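Local atomic coordinates of RagB/SusD domain protein (Flavobacterium johnsoniae, PDB entry 5J5U), a protein that probably binds chitin or its oligosaccharides at the cell surface, as a SusD homologue serving a chitin utilization locus. Residues F22-H35 / F242-D254. Numbering follows the deposited sequence.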
ATOM      1  N   PHE A  22       9.458  -2.750 -18.158  1.00 22.53           N
ATOM      2  CA  PHE A  22       8.752  -3.987 -17.847  1.00 22.67           C
ATOM      3  C   PHE A  22       8.483  -4.096 -16.331  1.00 29.84           C
ATOM      4  O   PHE A  22       7.352  -4.333 -15.916  1.00 24.50           O
ATOM      5  CB  PHE A  22       9.558  -5.178 -18.341  1.00 22.42           C
ATOM      6  CG  PHE A  22       8.930  -6.498 -18.065  1.00 28.51           C
ATOM      7  CD1 PHE A  22       7.999  -7.032 -18.944  1.00 30.58           C
ATOM      8  CD2 PHE A  22       9.279  -7.225 -16.939  1.00 28.75           C
ATOM      9  CE1 PHE A  22       7.424  -8.262 -18.698  1.00 36.23           C
ATOM     10  CE2 PHE A  22       8.711  -8.445 -16.694  1.00 28.21           C
ATOM     11  CZ  PHE A  22       7.781  -8.970 -17.569  1.00 27.39           C
ATOM     12  N   THR A  23       9.510  -3.889 -15.510  1.00 22.49           N
ATOM     13  CA  THR A  23       9.338  -3.958 -14.073  1.00 22.50           C
ATOM     14  C   THR A  23       8.313  -2.964 -13.550  1.00 24.71           C
ATOM     15  O   THR A  23       7.434  -3.307 -12.734  1.00 20.82           O
ATOM     16  CB  THR A  23      10.656  -3.719 -13.353  1.00 24.30           C
ATOM     17  OG1 THR A  23      11.526  -4.822 -13.619  1.00 34.63           O
ATOM     18  CG2 THR A  23      10.427  -3.632 -11.844  1.00 25.19           C
ATOM     19  N   GLN A  24       8.447  -1.723 -14.003  1.00 23.19           N
ATOM     20  CA  GLN A  24       7.512  -0.681 -13.619  1.00 23.74           C
ATOM     21  C   GLN A  24       6.083  -1.078 -13.997  1.00 21.42           C
ATOM     22  O   GLN A  24       5.160  -0.920 -13.194  1.00 19.86           O
ATOM     23  CB  GLN A  24       7.899   0.648 -14.241  1.00 27.04           C
ATOM     24  CG  GLN A  24       9.138   1.247 -13.600  1.00 25.73           C
ATOM     25  CD  GLN A  24       9.446   2.634 -14.119  1.00 29.10           C
ATOM     26  OE1 GLN A  24       8.855   3.078 -15.101  1.00 25.42           O
ATOM     27  NE2 GLN A  24      10.384   3.324 -13.467  1.00 27.07           N
ATOM     28  N   LEU A  25       5.912  -1.651 -15.182  1.00 18.08           N
ATOM     29  CA  LEU A  25       4.586  -2.081 -15.595  1.00 22.56           C
ATOM     30  C   LEU A  25       4.087  -3.301 -14.767  1.00 31.17           C
ATOM     31  O   LEU A  25       2.901  -3.412 -14.472  1.00 31.86           O
ATOM     32  CB  LEU A  25       4.581  -2.381 -17.106  1.00 25.36           C
ATOM     33  CG  LEU A  25       4.424  -1.128 -18.006  1.00 28.98           C
ATOM     34  CD1 LEU A  25       4.706  -1.395 -19.496  1.00 13.25           C
ATOM     35  CD2 LEU A  25       3.039  -0.488 -17.823  1.00 16.66           C
ATOM     36  N   CYS A  26       4.990  -4.182 -14.352  1.00 22.38           N
ATOM     37  CA  CYS A  26       4.625  -5.316 -13.514  1.00 24.56           C
ATOM     38  C   CYS A  26       4.119  -4.858 -12.125  1.00 21.04           C
ATOM     39  O   CYS A  26       3.244  -5.486 -11.520  1.00 15.60           O
ATOM     40  CB  CYS A  26       5.819  -6.260 -13.355  1.00 22.80           C
ATOM     41  SG  CYS A  26       6.106  -7.425 -14.729  1.00 37.63           S
ATOM     42  N   MET A  27       4.659  -3.753 -11.622  1.00 21.05           N
ATOM     43  CA  MET A  27       4.298  -3.335 -10.271  1.00 20.58           C
ATOM     44  C   MET A  27       2.848  -2.859 -10.106  1.00 22.31           C
ATOM     45  O   MET A  27       2.391  -2.704  -8.977  1.00 23.15           O
ATOM     46  CB  MET A  27       5.238  -2.235  -9.786  1.00 16.19           C
ATOM     47  CG  MET A  27       6.629  -2.730  -9.486  1.00 13.69           C
ATOM     48  SD  MET A  27       7.603  -1.435  -8.704  1.00 30.66           S
ATOM     49  CE  MET A  27       6.819  -1.339  -7.084  1.00 23.00           C
ATOM     50  N   SER A  28       2.114  -2.654 -11.203  1.00 24.21           N
ATOM     51  CA  SER A  28       0.719  -2.197 -11.095  1.00 18.02           C
ATOM     52  C   SER A  28      -0.211  -2.862 -12.098  1.00 13.98           C
ATOM     53  O   SER A  28      -1.409  -2.905 -11.893  1.00 16.99           O
ATOM     54  CB  SER A  28       0.627  -0.678 -11.272  1.00 20.12           C
ATOM     55  OG  SER A  28       0.870  -0.313 -12.617  1.00 22.89           O
ATOM     56  N   GLY A  29       0.339  -3.370 -13.192  1.00 20.93           N
ATOM     57  CA  GLY A  29      -0.465  -3.974 -14.238  1.00 19.69           C
ATOM     58  C   GLY A  29      -0.617  -5.484 -14.145  1.00 24.56           C
ATOM     59  O   GLY A  29      -1.236  -6.105 -15.012  1.00 26.04           O
ATOM     60  N   ASP A  30      -0.023  -6.088 -13.122  1.00 21.63           N
ATOM     61  CA  ASP A  30      -0.178  -7.528 -12.918  1.00 23.11           C
ATOM     62  C   ASP A  30      -1.458  -7.727 -12.106  1.00 21.57           C
ATOM     63  O   ASP A  30      -1.461  -7.597 -10.876  1.00 21.21           O
ATOM     64  CB  ASP A  30       1.030  -8.138 -12.195  1.00 21.54           C
ATOM     65  CG  ASP A  30       1.031  -9.665 -12.246  1.00 27.80           C
ATOM     66  OD1 ASP A  30      -0.032 -10.255 -12.547  1.00 23.75           O
ATOM     67  OD2 ASP A  30       2.082 -10.272 -11.938  1.00 23.13           O
ATOM     68  N   GLY A  31      -2.550  -7.990 -12.817  1.00 17.84           N
ATOM     69  CA  GLY A  31      -3.854  -8.136 -12.205  1.00 17.35           C
ATOM     70  C   GLY A  31      -3.906  -9.359 -11.320  1.00 21.87           C
ATOM     71  O   GLY A  31      -4.736  -9.435 -10.407  1.00 20.89           O
ATOM     72  N   TYR A  32      -3.012 -10.309 -11.591  1.00 17.45           N
ATOM     73  CA  TYR A  32      -2.965 -11.550 -10.831  1.00 19.17           C
ATOM     74  C   TYR A  32      -2.747 -11.297  -9.326  1.00 15.63           C
ATOM     75  O   TYR A  32      -3.489 -11.850  -8.513  1.00 14.73           O
ATOM     76  CB  TYR A  32      -1.883 -12.490 -11.390  1.00 18.68           C
ATOM     77  CG  TYR A  32      -1.894 -13.861 -10.762  1.00 21.02           C
ATOM     78  CD1 TYR A  32      -0.973 -14.210  -9.780  1.00 19.65           C
ATOM     79  CD2 TYR A  32      -2.850 -14.804 -11.131  1.00 23.91           C
ATOM     80  CE1 TYR A  32      -0.998 -15.467  -9.198  1.00 21.40           C
ATOM     81  CE2 TYR A  32      -2.884 -16.051 -10.557  1.00 17.46           C
ATOM     82  CZ  TYR A  32      -1.964 -16.376  -9.587  1.00 21.77           C
ATOM     83  OH  TYR A  32      -1.995 -17.620  -9.010  1.00 26.22           O
ATOM     84  N   TYR A  33      -1.787 -10.465  -8.927  1.00 11.60           N
ATOM     85  CA  TYR A  33      -1.651 -10.244  -7.475  1.00 15.85           C
ATOM     86  C   TYR A  33      -2.266  -8.954  -6.987  1.00 16.39           C
ATOM     87  O   TYR A  33      -2.436  -8.787  -5.781  1.00 17.94           O
ATOM     88  CB  TYR A  33      -0.190 -10.323  -6.990  1.00 12.45           C
ATOM     89  CG  TYR A  33       0.767  -9.243  -7.406  1.00 11.31           C
ATOM     90  CD1 TYR A  33       0.731  -7.979  -6.836  1.00 13.33           C
ATOM     91  CD2 TYR A  33       1.768  -9.513  -8.333  1.00 18.33           C
ATOM     92  CE1 TYR A  33       1.657  -6.977  -7.214  1.00 17.03           C
ATOM     93  CE2 TYR A  33       2.691  -8.547  -8.711  1.00 14.29           C
ATOM     94  CZ  TYR A  33       2.635  -7.289  -8.151  1.00 17.44           C
ATOM     95  OH  TYR A  33       3.558  -6.355  -8.535  1.00 17.94           O
ATOM     96  N   GLN A  34      -2.602  -8.039  -7.889  1.00 12.67           N
ATOM     97  CA  GLN A  34      -3.398  -6.886  -7.466  1.00 14.69           C
ATOM     98  C   GLN A  34      -4.754  -7.371  -7.005  1.00 15.05           C
ATOM     99  O   GLN A  34      -5.315  -6.872  -6.021  1.00 15.09           O
ATOM    100  CB  GLN A  34      -3.569  -5.858  -8.597  1.00 16.91           C
ATOM    101  CG  GLN A  34      -2.313  -5.114  -8.950  1.00 17.22           C
ATOM    102  CD  GLN A  34      -1.830  -4.207  -7.822  1.00 19.57           C
ATOM    103  OE1 GLN A  34      -2.596  -3.807  -6.933  1.00 11.91           O
ATOM    104  NE2 GLN A  34      -0.546  -3.887  -7.854  1.00 22.15           N
ATOM    105  N   HIS A  35      -5.282  -8.356  -7.717  1.00 11.79           N
ATOM    106  CA  HIS A  35      -6.576  -8.901  -7.356  1.00 14.60           C
ATOM    107  C   HIS A  35      -6.464  -9.675  -6.032  1.00 15.16           C
ATOM    108  O   HIS A  35      -7.299  -9.525  -5.135  1.00 16.18           O
ATOM    109  CB  HIS A  35      -7.104  -9.810  -8.489  1.00 11.06           C
ATOM    110  CG  HIS A  35      -8.552 -10.165  -8.366  1.00 17.28           C
ATOM    111  ND1 HIS A  35      -9.179 -11.045  -9.223  1.00 18.64           N
ATOM    112  CD2 HIS A  35      -9.504  -9.749  -7.493  1.00 17.66           C
ATOM    113  CE1 HIS A  35     -10.448 -11.169  -8.874  1.00 17.98           C
ATOM    114  NE2 HIS A  35     -10.672 -10.393  -7.829  1.00 25.15           N
ATOM    115  N   PHE A 242      -0.053  -6.411 -18.859  1.00 41.08           N
ATOM    116  CA  PHE A 242       0.393  -5.506 -17.797  1.00 40.49           C
ATOM    117  C   PHE A 242       0.135  -4.045 -18.175  1.00 37.51           C
ATOM    118  O   PHE A 242       0.540  -3.116 -17.472  1.00 34.41           O
ATOM    119  CB  PHE A 242       1.888  -5.704 -17.479  1.00 42.83           C
ATOM    120  CG  PHE A 242       2.271  -7.130 -17.103  1.00 38.70           C
ATOM    121  CD1 PHE A 242       1.685  -7.767 -16.020  1.00 39.54           C
ATOM    122  CD2 PHE A 242       3.259  -7.813 -17.814  1.00 42.55           C
ATOM    123  CE1 PHE A 242       2.042  -9.077 -15.665  1.00 32.58           C
ATOM    124  CE2 PHE A 242       3.625  -9.120 -17.461  1.00 35.80           C
ATOM    125  CZ  PHE A 242       3.012  -9.745 -16.379  1.00 29.03           C
ATOM    126  N   ARG A 243      -0.516  -3.838 -19.309  1.00 39.61           N
ATOM    127  CA  ARG A 243      -0.731  -2.480 -19.793  1.00 36.98           C
ATOM    128  C   ARG A 243      -1.980  -1.822 -19.178  1.00 39.22           C
ATOM    129  O   ARG A 243      -2.081  -0.592 -19.126  1.00 37.73           O
ATOM    130  CB  ARG A 243      -0.791  -2.479 -21.323  1.00 45.30           C
ATOM    131  CG  ARG A 243       0.463  -3.062 -22.016  1.00 38.43           C
ATOM    132  CD  ARG A 243       1.327  -1.927 -22.557  1.00 46.51           C
ATOM    133  NE  ARG A 243       2.713  -2.317 -22.823  1.00 58.68           N
ATOM    134  CZ  ARG A 243       3.701  -1.454 -23.065  1.00 58.98           C
ATOM    135  NH1 ARG A 243       3.471  -0.141 -23.058  1.00 56.98           N
ATOM    136  NH2 ARG A 243       4.933  -1.900 -23.298  1.00 64.88           N
ATOM    137  N   GLY A 244      -2.935  -2.636 -18.733  1.00 37.31           N
ATOM    138  CA  GLY A 244      -4.046  -2.123 -17.940  1.00 36.53           C
ATOM    139  C   GLY A 244      -3.809  -2.169 -16.431  1.00 31.18           C
ATOM    140  O   GLY A 244      -3.059  -3.024 -15.936  1.00 29.66           O
ATOM    141  N   ASN A 245      -4.467  -1.269 -15.698  1.00 24.94           N
ATOM    142  CA  ASN A 245      -4.414  -1.274 -14.237  1.00 25.79           C
ATOM    143  C   ASN A 245      -4.842  -2.654 -13.723  1.00 17.42           C
ATOM    144  O   ASN A 245      -5.949  -3.110 -13.994  1.00 18.99           O
ATOM    145  CB  ASN A 245      -5.301  -0.130 -13.674  1.00 19.17           C
ATOM    146  CG  ASN A 245      -5.299  -0.040 -12.133  1.00 20.69           C
ATOM    147  OD1 ASN A 245      -5.612  -1.018 -11.450  1.00 18.00           O
ATOM    148  ND2 ASN A 245      -4.997   1.150 -11.592  1.00 15.05           N
ATOM    149  N   GLY A 246      -3.943  -3.345 -13.027  1.00 23.38           N
ATOM    150  CA  GLY A 246      -4.252  -4.662 -12.470  1.00 17.57           C
ATOM    151  C   GLY A 246      -5.346  -4.658 -11.405  1.00 14.27           C
ATOM    152  O   GLY A 246      -6.161  -5.587 -11.290  1.00 12.63           O
ATOM    153  N   LEU A 247      -5.363  -3.597 -10.610  1.00 13.82           N
ATOM    154  CA  LEU A 247      -6.361  -3.472  -9.551  1.00 18.09           C
ATOM    155  C   LEU A 247      -7.760  -3.370 -10.169  1.00 19.40           C
ATOM    156  O   LEU A 247      -8.708  -4.017  -9.691  1.00 16.14           O
ATOM    157  CB  LEU A 247      -6.076  -2.262  -8.661  1.00 13.54           C
ATOM    158  CG  LEU A 247      -7.158  -2.006  -7.622  1.00 15.98           C
ATOM    159  CD1 LEU A 247      -7.308  -3.198  -6.695  1.00 15.82           C
ATOM    160  CD2 LEU A 247      -6.878  -0.719  -6.822  1.00 13.45           C
ATOM    161  N   SER A 248      -7.878  -2.592 -11.246  1.00  9.78           N
ATOM    162  CA  SER A 248      -9.159  -2.500 -11.938  1.00 15.47           C
ATOM    163  C   SER A 248      -9.518  -3.856 -12.511  1.00 15.30           C
ATOM    164  O   SER A 248     -10.657  -4.277 -12.447  1.00 13.10           O
ATOM    165  CB  SER A 248      -9.128  -1.458 -13.057  1.00 19.71           C
ATOM    166  OG  SER A 248      -8.770  -0.187 -12.551  1.00 17.48           O
ATOM    167  N   TYR A 249      -8.526  -4.568 -13.020  1.00 17.23           N
ATOM    168  CA  TYR A 249      -8.770  -5.934 -13.463  1.00 16.10           C
ATOM    169  C   TYR A 249      -9.469  -6.731 -12.352  1.00 15.02           C
ATOM    170  O   TYR A 249     -10.426  -7.465 -12.609  1.00 16.91           O
ATOM    171  CB  TYR A 249      -7.466  -6.617 -13.872  1.00 18.98           C
ATOM    172  CG  TYR A 249      -7.605  -8.107 -14.062  1.00 22.14           C
ATOM    173  CD1 TYR A 249      -8.189  -8.618 -15.213  1.00 22.03           C
ATOM    174  CD2 TYR A 249      -7.151  -9.000 -13.096  1.00 23.76           C
ATOM    175  CE1 TYR A 249      -8.322  -9.971 -15.402  1.00 29.14           C
ATOM    176  CE2 TYR A 249      -7.285 -10.366 -13.271  1.00 28.77           C
ATOM    177  CZ  TYR A 249      -7.872 -10.842 -14.435  1.00 29.30           C
ATOM    178  OH  TYR A 249      -8.013 -12.188 -14.641  1.00 37.10           O
ATOM    179  N   GLY A 250      -8.989  -6.594 -11.118  1.00 17.99           N
ATOM    180  CA  GLY A 250      -9.665  -7.262 -10.011  1.00 14.88           C
ATOM    181  C   GLY A 250     -11.098  -6.754  -9.809  1.00 16.28           C
ATOM    182  O   GLY A 250     -12.026  -7.536  -9.680  1.00 16.61           O
ATOM    183  N   PHE A 251     -11.263  -5.434  -9.780  1.00 16.01           N
ATOM    184  CA  PHE A 251     -12.585  -4.806  -9.691  1.00 15.46           C
ATOM    185  C   PHE A 251     -13.574  -5.326 -10.742  1.00 17.05           C
ATOM    186  O   PHE A 251     -14.748  -5.531 -10.440  1.00 19.42           O
ATOM    187  CB  PHE A 251     -12.453  -3.286  -9.820  1.00 15.39           C
ATOM    188  CG  PHE A 251     -11.995  -2.604  -8.553  1.00 12.57           C
ATOM    189  CD1 PHE A 251     -12.449  -3.036  -7.312  1.00 13.63           C
ATOM    190  CD2 PHE A 251     -11.126  -1.528  -8.604  1.00 15.98           C
ATOM    191  CE1 PHE A 251     -12.030  -2.400  -6.143  1.00 16.28           C
ATOM    192  CE2 PHE A 251     -10.703  -0.874  -7.436  1.00 13.00           C
ATOM    193  CZ  PHE A 251     -11.155  -1.312  -6.211  1.00 14.81           C
ATOM    194  N   ILE A 252     -13.080  -5.569 -11.956  1.00 18.53           N
ATOM    195  CA  ILE A 252     -13.897  -6.009 -13.097  1.00 16.33           C
ATOM    196  C   ILE A 252     -14.153  -7.522 -13.049  1.00 17.28           C
ATOM    197  O   ILE A 252     -15.232  -7.976 -13.399  1.00 20.01           O
ATOM    198  CB  ILE A 252     -13.245  -5.602 -14.440  1.00 20.57           C
ATOM    199  CG1 ILE A 252     -13.269  -4.080 -14.578  1.00 22.30           C
ATOM    200  CG2 ILE A 252     -13.991  -6.183 -15.631  1.00 14.55           C
ATOM    201  CD1 ILE A 252     -12.329  -3.520 -15.638  1.00 25.06           C
ATOM    202  N   SER A 253     -13.191  -8.302 -12.569  1.00 18.14           N
ATOM    203  CA  SER A 253     -13.421  -9.742 -12.436  1.00 22.61           C
ATOM    204  C   SER A 253     -14.330 -10.068 -11.240  1.00 16.72           C
ATOM    205  O   SER A 253     -14.871 -11.160 -11.158  1.00 18.33           O
ATOM    206  CB  SER A 253     -12.102 -10.482 -12.313  1.00 19.29           C
ATOM    207  OG  SER A 253     -11.171  -9.900 -13.194  1.00 28.25           O
ATOM    208  N   ASP A 254     -14.489  -9.128 -10.320  1.00 15.92           N
ATOM    209  CA  ASP A 254     -15.497  -9.256  -9.267  1.00 19.43           C
ATOM    210  C   ASP A 254     -16.870  -8.784  -9.757  1.00 22.82           C
ATOM    211  O   ASP A 254     -17.813  -8.636  -8.960  1.00 20.83           O
ATOM    212  CB  ASP A 254     -15.099  -8.468  -8.022  1.00 15.13           C
ATOM    213  CG  ASP A 254     -13.962  -9.119  -7.265  1.00 20.28           C
ATOM    214  OD1 ASP A 254     -13.702 -10.325  -7.462  1.00 17.05           O
ATOM    215  OD2 ASP A 254     -13.333  -8.423  -6.446  1.00 21.74           O
TER
HETATM  216  O   HOH W   1      -3.885  -5.368 -15.842  1.00 27.52           O
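Close glycine-to-glycine backbone packing brings G31, the first residue of helix 31-45, against G246 in the first turn of helix 246-253, within a SusD-like, largely helical fold. Their CA atoms lie 3.5 Å apart, and the short axes of helices 31-35 and 246-253 cross at -68°. With no side chain on either residue, the two backbones come together directly. One backbone bond, G246 N to S28 O at 2.8 Å, lies in the carbonyl plane and joins the start of helix 246-253 to S28; beside it a water donates to G29 O and, at a doubtfully short distance, to G244 O. D30 caps helix 31-45 through Y32 N, and N245 caps helix 246-253 through S248 N.

Further along, the H35 ring lies with one face over G250, whose CA is 3.6 Å from the ring centroid in a CH-pi contact. With CG anti to the backbone N (chi1 -166°), the imidazole reaches forward along helix 246-253 to its end, where H35 NE2 donates in the ring plane to D254 OD1 (3.1 Å), approaching from above the carboxylate plane. Replacing H35 by an alanine is likely to leave D254 OD1 without this donor and to uncover G250.

At the other end, C26 SG sits over the centre of the F242 ring, 4.1 Å from its centroid, while F242 CE1, at the ring's edge, meets D30 CG at 3.6 Å. L25 CD1 rests over the centre of the R243 guanidinium face.

Around the junction, D30 OD2 accepts from N75 of helix 66-90 and S28 OG pairs with H228, which also bonds R243 O, while strand 332-335 presents F332 to S28, Q34 and N245.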